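Local coordinates for protein multicopper oxidase (Arthrobacter sp. FB24, PDB 3GDC) that probably couples the one-electron oxidation of organic substrates, in the manner of a laccase, to the reduction of dioxygen at bound copper ions, at residues A[43-46]-A[52-55]; A[1-6]-A[192-197]; A[14-19]-A[184-189]. All blocks are in the same frame, centred on the assembly; numbering follows the deposited sequence.

Contact 1 of 3, residues A[43-46]-A[52-55]; sequences DKDF and IIFK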
loop_
_atom_site.group_PDB
_atom_site.type_symbol
_atom_site.label_atom_id
_atom_site.label_comp_id
_atom_site.label_asym_id
_atom_site.label_seq_id
_atom_site.Cartn_x
_atom_site.Cartn_y
_atom_site.Cartn_z
ATOM N N ASP A 43 -32.357 -6.957 -6.792
ATOM C CA ASP A 43 -32.008 -7.919 -5.760
ATOM C C ASP A 43 -32.025 -9.301 -6.412
ATOM O O ASP A 43 -32.994 -9.666 -7.081
ATOM C CB ASP A 43 -33.013 -7.844 -4.607
ATOM C CG ASP A 43 -33.074 -6.465 -3.964
ATOM O OD1 ASP A 43 -32.120 -5.670 -4.130
ATOM O OD2 ASP A 43 -34.093 -6.174 -3.293
ATOM N N LYS A 44 -30.943 -10.051 -6.240
ATOM C CA LYS A 44 -30.758 -11.320 -6.944
ATOM C C LYS A 44 -29.899 -12.249 -6.104
ATOM O O LYS A 44 -28.896 -11.822 -5.541
ATOM C CB LYS A 44 -30.083 -11.079 -8.300
ATOM C CG LYS A 44 -29.908 -12.325 -9.173
ATOM C CD LYS A 44 -29.612 -11.962 -10.619
ATOM C CE LYS A 44 -29.377 -13.211 -11.460
ATOM N NZ LYS A 44 -28.758 -12.901 -12.786
ATOM N N ASP A 45 -30.298 -13.515 -6.044
ATOM C CA ASP A 45 -29.498 -14.561 -5.406
ATOM C C ASP A 45 -28.469 -15.116 -6.379
ATOM O O ASP A 45 -28.774 -15.331 -7.558
ATOM C CB ASP A 45 -30.393 -15.707 -4.923
ATOM C CG ASP A 45 -31.252 -15.325 -3.736
ATOM O OD1 ASP A 45 -31.058 -14.232 -3.161
ATOM O OD2 ASP A 45 -32.119 -16.143 -3.360
ATOM N N PHE A 46 -27.262 -15.363 -5.864
ATOM C CA PHE A 46 -26.159 -15.923 -6.633
ATOM C C PHE A 46 -25.558 -17.086 -5.851
ATOM O O PHE A 46 -25.292 -16.957 -4.659
ATOM C CB PHE A 46 -25.074 -14.870 -6.865
ATOM C CG PHE A 46 -25.552 -13.650 -7.617
ATOM C CD1 PHE A 46 -25.578 -13.644 -9.010
ATOM C CD2 PHE A 46 -25.951 -12.504 -6.933
ATOM C CE1 PHE A 46 -26.009 -12.504 -9.725
ATOM C CE2 PHE A 46 -26.391 -11.363 -7.628
ATOM C CZ PHE A 46 -26.409 -11.360 -9.024
ATOM N N ILE A 52 -23.885 -22.359 -1.323
ATOM C CA ILE A 52 -23.810 -21.069 -0.641
ATOM C C ILE A 52 -24.495 -20.012 -1.497
ATOM O O ILE A 52 -23.989 -19.631 -2.554
ATOM C CB ILE A 52 -22.343 -20.663 -0.342
ATOM C CG1 ILE A 52 -21.614 -21.751 0.468
ATOM C CG2 ILE A 52 -22.283 -19.299 0.352
ATOM C CD1 ILE A 52 -22.162 -22.003 1.885
ATOM N N ILE A 53 -25.662 -19.569 -1.047
ATOM C CA ILE A 53 -26.466 -18.619 -1.807
ATOM C C ILE A 53 -26.283 -17.225 -1.235
ATOM O O ILE A 53 -26.683 -16.945 -0.102
ATOM C CB ILE A 53 -27.964 -18.984 -1.816
ATOM C CG1 ILE A 53 -28.181 -20.436 -2.283
ATOM C CG2 ILE A 53 -28.751 -17.986 -2.674
ATOM C CD1 ILE A 53 -27.554 -20.774 -3.637
ATOM N N PHE A 54 -25.666 -16.362 -2.034
ATOM C CA PHE A 54 -25.396 -14.989 -1.635
ATOM C C PHE A 54 -26.573 -14.125 -2.098
ATOM O O PHE A 54 -26.895 -14.113 -3.282
ATOM C CB PHE A 54 -24.085 -14.516 -2.269
ATOM C CG PHE A 54 -23.661 -13.137 -1.840
ATOM C CD1 PHE A 54 -23.079 -12.934 -0.591
ATOM C CD2 PHE A 54 -23.831 -12.047 -2.692
ATOM C CE1 PHE A 54 -22.682 -11.651 -0.184
ATOM C CE2 PHE A 54 -23.431 -10.763 -2.294
ATOM C CZ PHE A 54 -22.867 -10.567 -1.044
ATOM N N LYS A 55 -27.227 -13.446 -1.150
ATOM C CA LYS A 55 -28.318 -12.517 -1.465
ATOM C C LYS A 55 -27.693 -11.186 -1.876
ATOM O O LYS A 55 -27.292 -10.379 -1.029
ATOM C CB LYS A 55 -29.257 -12.332 -0.268
ATOM C CG LYS A 55 -29.809 -13.648 0.308
ATOM C CD LYS A 55 -31.062 -13.419 1.155
ATOM C CE LYS A 55 -32.270 -13.019 0.294
ATOM N NZ LYS A 55 -32.724 -14.112 -0.615
#

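Contact 2 of 3, residues A[1-6]-A[192-197]; sequences GGSVLA and FMDFPV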
loop_
_atom_site.group_PDB
_atom_site.type_symbol
_atom_site.label_atom_id
_atom_site.label_comp_id
_atom_site.label_asym_id
_atom_site.label_seq_id
_atom_site.Cartn_x
_atom_site.Cartn_y
_atom_site.Cartn_z
ATOM N N GLY A 1 -16.244 -30.437 -5.996
ATOM C CA GLY A 1 -16.960 -30.429 -7.309
ATOM C C GLY A 1 -16.497 -29.330 -8.256
ATOM O O GLY A 1 -17.013 -29.207 -9.377
ATOM N N GLY A 2 -15.524 -28.539 -7.807
ATOM C CA GLY A 2 -15.015 -27.395 -8.567
ATOM C C GLY A 2 -15.777 -26.113 -8.267
ATOM O O GLY A 2 -16.671 -26.101 -7.413
ATOM N N SER A 3 -15.409 -25.027 -8.954
ATOM C CA SER A 3 -16.164 -23.770 -8.875
ATOM C C SER A 3 -17.582 -23.974 -9.402
ATOM O O SER A 3 -17.833 -24.898 -10.186
ATOM C CB SER A 3 -15.471 -22.669 -9.684
ATOM O OG SER A 3 -15.416 -22.998 -11.067
ATOM N N VAL A 4 -18.508 -23.115 -8.976
ATOM C CA VAL A 4 -19.896 -23.218 -9.426
ATOM C C VAL A 4 -19.974 -22.789 -10.887
ATOM O O VAL A 4 -19.469 -21.726 -11.247
ATOM C CB VAL A 4 -20.859 -22.355 -8.561
ATOM C CG1 VAL A 4 -22.308 -22.575 -8.980
ATOM C CG2 VAL A 4 -20.706 -22.699 -7.092
ATOM N N LEU A 5 -20.594 -23.620 -11.730
ATOM C CA LEU A 5 -20.723 -23.282 -13.141
ATOM C C LEU A 5 -21.558 -22.027 -13.332
ATOM O O LEU A 5 -22.543 -21.815 -12.629
ATOM C CB LEU A 5 -21.327 -24.436 -13.950
ATOM C CG LEU A 5 -20.462 -25.693 -14.083
ATOM C CD1 LEU A 5 -21.155 -26.668 -15.029
ATOM C CD2 LEU A 5 -19.075 -25.370 -14.594
ATOM N N ALA A 6 -21.143 -21.210 -14.295
ATOM C CA ALA A 6 -21.764 -19.919 -14.580
ATOM C C ALA A 6 -23.287 -19.980 -14.692
ATOM O O ALA A 6 -23.982 -19.167 -14.082
ATOM C CB ALA A 6 -21.146 -19.302 -15.848
ATOM N N PHE A 192 -11.497 -19.180 -12.424
ATOM C CA PHE A 192 -10.393 -19.220 -13.391
ATOM C C PHE A 192 -9.375 -20.340 -13.106
ATOM O O PHE A 192 -8.400 -20.510 -13.839
ATOM C CB PHE A 192 -9.729 -17.840 -13.536
ATOM C CG PHE A 192 -10.665 -16.783 -14.068
ATOM C CD1 PHE A 192 -11.050 -16.792 -15.416
ATOM C CD2 PHE A 192 -11.194 -15.810 -13.223
ATOM C CE1 PHE A 192 -11.930 -15.826 -15.927
ATOM C CE2 PHE A 192 -12.080 -14.823 -13.725
ATOM C CZ PHE A 192 -12.447 -14.839 -15.081
ATOM N N MET A 193 -9.632 -21.110 -12.054
ATOM C CA MET A 193 -8.922 -22.384 -11.852
ATOM C C MET A 193 -9.485 -23.406 -12.827
ATOM O O MET A 193 -8.734 -24.163 -13.456
ATOM C CB MET A 193 -9.079 -22.903 -10.423
ATOM C CG MET A 193 -8.461 -22.036 -9.329
ATOM S SD MET A 193 -6.660 -21.993 -9.398
ATOM C CE MET A 193 -6.258 -23.653 -8.806
ATOM N N ASP A 194 -10.809 -23.412 -12.953
ATOM C CA ASP A 194 -11.514 -24.378 -13.809
ATOM C C ASP A 194 -11.585 -23.940 -15.252
ATOM O O ASP A 194 -11.639 -24.782 -16.164
ATOM C CB ASP A 194 -12.924 -24.626 -13.275
ATOM C CG ASP A 194 -12.914 -25.339 -11.950
ATOM O OD1 ASP A 194 -11.961 -26.113 -11.704
ATOM O OD2 ASP A 194 -13.856 -25.134 -11.152
ATOM N N PHE A 195 -11.612 -22.621 -15.455
ATOM C CA PHE A 195 -11.726 -22.019 -16.770
ATOM C C PHE A 195 -10.630 -20.981 -16.927
ATOM O O PHE A 195 -10.877 -19.787 -16.793
ATOM C CB PHE A 195 -13.126 -21.413 -16.954
ATOM C CG PHE A 195 -14.214 -22.438 -16.866
ATOM C CD1 PHE A 195 -14.518 -23.228 -17.973
ATOM C CD2 PHE A 195 -14.884 -22.665 -15.667
ATOM C CE1 PHE A 195 -15.495 -24.210 -17.893
ATOM C CE2 PHE A 195 -15.863 -23.644 -15.578
ATOM C CZ PHE A 195 -16.170 -24.416 -16.696
ATOM N N PRO A 196 -9.389 -21.448 -17.163
ATOM C CA PRO A 196 -8.271 -20.506 -17.226
ATOM C C PRO A 196 -8.464 -19.408 -18.273
ATOM O O PRO A 196 -9.154 -19.610 -19.286
ATOM C CB PRO A 196 -7.082 -21.399 -17.610
ATOM C CG PRO A 196 -7.444 -22.742 -17.104
ATOM C CD PRO A 196 -8.937 -22.838 -17.363
ATOM N N VAL A 197 -7.856 -18.252 -18.020
ATOM C CA VAL A 197 -7.888 -17.136 -18.968
ATOM C C VAL A 197 -7.023 -17.462 -20.187
ATOM O O VAL A 197 -5.805 -17.579 -20.070
ATOM C CB VAL A 197 -7.374 -15.840 -18.312
ATOM C CG1 VAL A 197 -7.493 -14.665 -19.282
ATOM C CG2 VAL A 197 -8.142 -15.549 -17.032
#

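Contact 3 of 3, residues A[14-19]-A[184-189]; sequences TAILRD and SVNGLP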
loop_
_atom_site.group_PDB
_atom_site.type_symbol
_atom_site.label_atom_id
_atom_site.label_comp_id
_atom_site.label_asym_id
_atom_site.label_seq_id
_atom_site.Cartn_x
_atom_site.Cartn_y
_atom_site.Cartn_z
ATOM N N THR A 14 -15.982 -15.363 -16.982
ATOM C CA THR A 14 -15.257 -15.388 -18.257
ATOM C C THR A 14 -15.837 -14.375 -19.238
ATOM O O THR A 14 -15.092 -13.651 -19.898
ATOM C CB THR A 14 -15.230 -16.809 -18.884
ATOM O OG1 THR A 14 -14.456 -17.665 -18.039
ATOM C CG2 THR A 14 -14.575 -16.801 -20.262
ATOM N N ALA A 15 -17.165 -14.332 -19.322
ATOM C CA ALA A 15 -17.846 -13.361 -20.173
ATOM C C ALA A 15 -17.550 -11.934 -19.692
ATOM O O ALA A 15 -17.212 -11.047 -20.495
ATOM C CB ALA A 15 -19.336 -13.629 -20.174
ATOM N N ILE A 16 -17.646 -11.735 -18.381
ATOM C CA ILE A 16 -17.379 -10.430 -17.752
ATOM C C ILE A 16 -15.971 -9.928 -18.083
ATOM O O ILE A 16 -15.759 -8.735 -18.337
ATOM C CB ILE A 16 -17.605 -10.508 -16.221
ATOM C CG1 ILE A 16 -19.105 -10.679 -15.947
ATOM C CG2 ILE A 16 -17.033 -9.263 -15.501
ATOM C CD1 ILE A 16 -19.484 -10.766 -14.478
ATOM N N LEU A 17 -15.018 -10.860 -18.099
ATOM C CA LEU A 17 -13.622 -10.563 -18.351
ATOM C C LEU A 17 -13.405 -9.714 -19.612
ATOM O O LEU A 17 -12.535 -8.838 -19.633
ATOM C CB LEU A 17 -12.842 -11.876 -18.451
ATOM C CG LEU A 17 -11.329 -11.900 -18.554
ATOM C CD1 LEU A 17 -10.704 -11.426 -17.236
ATOM C CD2 LEU A 17 -10.933 -13.337 -18.863
ATOM N N ARG A 18 -14.212 -9.943 -20.643
ATOM C CA ARG A 18 -14.012 -9.259 -21.917
ATOM C C ARG A 18 -15.225 -8.468 -22.423
ATOM O O ARG A 18 -15.225 -7.982 -23.555
ATOM C CB ARG A 18 -13.533 -10.254 -22.971
ATOM C CG ARG A 18 -12.145 -10.816 -22.694
ATOM C CD ARG A 18 -11.719 -11.743 -23.818
ATOM N NE ARG A 18 -10.372 -12.281 -23.619
ATOM C CZ ARG A 18 -10.096 -13.444 -23.039
ATOM N NH1 ARG A 18 -11.071 -14.219 -22.586
ATOM N NH2 ARG A 18 -8.831 -13.832 -22.921
ATOM N N ASP A 19 -16.228 -8.302 -21.565
ATOM C CA ASP A 19 -17.459 -7.590 -21.932
ATOM C C ASP A 19 -17.355 -6.087 -21.607
ATOM O O ASP A 19 -17.703 -5.655 -20.514
ATOM C CB ASP A 19 -18.659 -8.235 -21.215
ATOM C CG ASP A 19 -20.004 -7.635 -21.626
ATOM O OD1 ASP A 19 -20.038 -6.708 -22.462
ATOM O OD2 ASP A 19 -21.036 -8.114 -21.107
ATOM N N SER A 184 -13.082 -13.257 -4.869
ATOM C CA SER A 184 -13.124 -13.627 -6.274
ATOM C C SER A 184 -12.472 -12.574 -7.150
ATOM O O SER A 184 -12.213 -11.461 -6.701
ATOM C CB SER A 184 -14.571 -13.898 -6.735
ATOM O OG SER A 184 -15.212 -12.734 -7.249
ATOM N N VAL A 185 -12.170 -12.974 -8.382
ATOM C CA VAL A 185 -12.018 -12.022 -9.469
ATOM C C VAL A 185 -13.174 -12.234 -10.444
ATOM O O VAL A 185 -13.417 -13.348 -10.922
ATOM C CB VAL A 185 -10.624 -12.077 -10.153
ATOM C CG1 VAL A 185 -10.164 -13.516 -10.426
ATOM C CG2 VAL A 185 -10.633 -11.265 -11.454
ATOM N N ASN A 186 -13.916 -11.162 -10.708
ATOM C CA ASN A 186 -15.064 -11.222 -11.621
ATOM C C ASN A 186 -16.273 -12.064 -11.213
ATOM O O ASN A 186 -17.076 -12.451 -12.052
ATOM C CB ASN A 186 -14.593 -11.522 -13.059
ATOM C CG ASN A 186 -13.877 -10.348 -13.673
ATOM O OD1 ASN A 186 -13.848 -9.262 -13.085
ATOM N ND2 ASN A 186 -13.296 -10.544 -14.856
ATOM N N GLY A 187 -16.411 -12.327 -9.915
ATOM C CA GLY A 187 -17.683 -12.774 -9.375
ATOM C C GLY A 187 -17.742 -14.120 -8.687
ATOM O O GLY A 187 -18.521 -14.281 -7.747
ATOM N N LEU A 188 -16.948 -15.085 -9.149
ATOM C CA LEU A 188 -17.050 -16.455 -8.625
ATOM C C LEU A 188 -15.712 -17.000 -8.135
ATOM O O LEU A 188 -14.770 -17.124 -8.917
ATOM C CB LEU A 188 -17.603 -17.402 -9.683
ATOM C CG LEU A 188 -19.002 -17.195 -10.249
ATOM C CD1 LEU A 188 -19.246 -18.312 -11.281
ATOM C CD2 LEU A 188 -20.043 -17.219 -9.134
ATOM N N PRO A 189 -15.633 -17.332 -6.840
ATOM C CA PRO A 189 -14.445 -17.953 -6.262
ATOM C C PRO A 189 -13.951 -19.127 -7.115
ATOM O O PRO A 189 -14.752 -19.986 -7.516
ATOM C CB PRO A 189 -14.957 -18.454 -4.915
ATOM C CG PRO A 189 -15.982 -17.444 -4.545
ATOM C CD PRO A 189 -16.681 -17.129 -5.820
#

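Contact 1 of 3, residues A[43-46]-A[52-55]
The carboxylate of D45 lies alongside the aliphatic chain of K55, the two side chains pointing the same way from one face of an antiparallel pair of strands. K55 sets off with CG beside its backbone N and then bends at chi3 (70°) and chi4 (66°), which curls the ammonium back toward the carboxylate. Its NZ meets D45 OD1 at 3.0 Å, on the syn lone pair of that oxygen, and this hydrogen-bonded salt bridge leaves OD2 of D45 farther from the same NZ, at 3.5 Å. D45 also meets I53, which runs square to it and brings CG2 to 3.6 Å from D45 CB.

The backbone sets this register. D45 and K55 form a non-hydrogen-bonded pair, while F46 and F54, one step on, bond in both directions: F46 N to F54 O at 2.9 Å and F54 N to F46 O at 2.7 Å. The F46 carbonyl also receives a CA-H...O contact from I53. On the other face of the sheet, K44 CG lies 3.6 Å above the F46 ring plane, offset toward the rim, as K44 NZ bonds G61 O; the F54 ring meets Y172 edge-to-face. With the D45-K55 ion pair on the exposed face and two phenylalanines on the buried one, this is the pattern of an amphipathic beta hairpin, here between strands 33-49 and 52-59 of a cupredoxin-like sheet.

Contact 2 of 3, residues A[1-6]-A[192-197]
S3 reaches the carboxylate of D194 along its whole short side chain. Its CB already lies 3.3 Å from D194 OD2, and OG, one bond farther out, donates a hydrogen bond to that same oxygen at 2.6 Å. A chi1 of 63° tucks OG back near its own backbone N, which lets hydroxyl and amide converge on OD2. The amide makes the second bond, S3 N to D194 OD2 at 2.7 Å, with an N-H...O angle of 150°. The two donors take different approaches: the amide comes nearly along the C-O axis of OD2, whereas the hydroxyl arrives from the anti side, 19° out of the carboxylate plane.

A separate apolar touch lies beside this grip. L5 lies transverse to F195 and brings CD2 to the ring edge, near the ring plane, 3.7 Å from F195 CZ. The same ring also meets that of H191, the first residue of helix 191-194.

Without the hydroxyl, as with an alanine here, D194 OD2 would probably lose one of its two donors from this arm and the carboxylate would be freer to turn. Two short hydrogen bonds converging on one oxygen of an exposed aspartate imply that the N-terminal arm is fastened by a polar grip at D194, with an apolar touch at F195 beside it; the two donors probably stabilise the carboxylate in its charged form.

Contact 3 of 3, residues A[14-19]-A[184-189]
In the buried seam between helix 13-18 and the turn that follows strand 182-185, the N186 side chain is what the turn presents to I16 and L17: an amide face to the first, the ND2 edge to the second. I16 and N186 are antiparallel side chains passing one another. The CG2 methyl of I16 lies over the face, 3.8 Å from N186 CG, while I16 CD1 lies 3.8 Å from the backbone O of N186. L17 stands perpendicular to the asparagine: its CD1 approaches N186 ND2 at 3.6 Å, and its CA lies 3.5 Å from that same nitrogen. L17 has CG anti to the backbone N (chi1 -173°), a torsion that brings this branch beside the amide.

The turn itself is braced by an ST motif, G187 N donating to S184 OG at 3.0 Å. The touches across the seam are van der Waals ones; the polar end of N186 is engaged elsewhere, OD1 accepting from V168 N and ND2 donating to V166 O, both on strand 163-172. Those bonds fix the rotation of the amide. The backbone O of N186 is buried with no polar partner in the model. The chemistry thus implies an asparagine whose hydrogen bonds are spent on the neighbouring strand, with I16 over one amide face and L17 at the ND2 edge.

From the N terminus come residues 1-6, half of contact 2, then helix 13-18, half of contact 3. Contact 1 closes next and locally, its segments only six residues apart. Much later, residues 184-189 return to close contact 3, and 192-197 close contact 2. Contact 3 lies within the span of contact 2, contact 1 lies within both, and none cross. Contacts 2 and 3 adjoin, V4 O lying 3.4 Å from L188 CD1; contact 1 stands apart, its centre about 18 Å from that of contact 2 and about 16 Å from that of contact 3. The longer closures tie the N-terminal arm and helix to the second multicopper oxidase region; the hairpin belongs to the first.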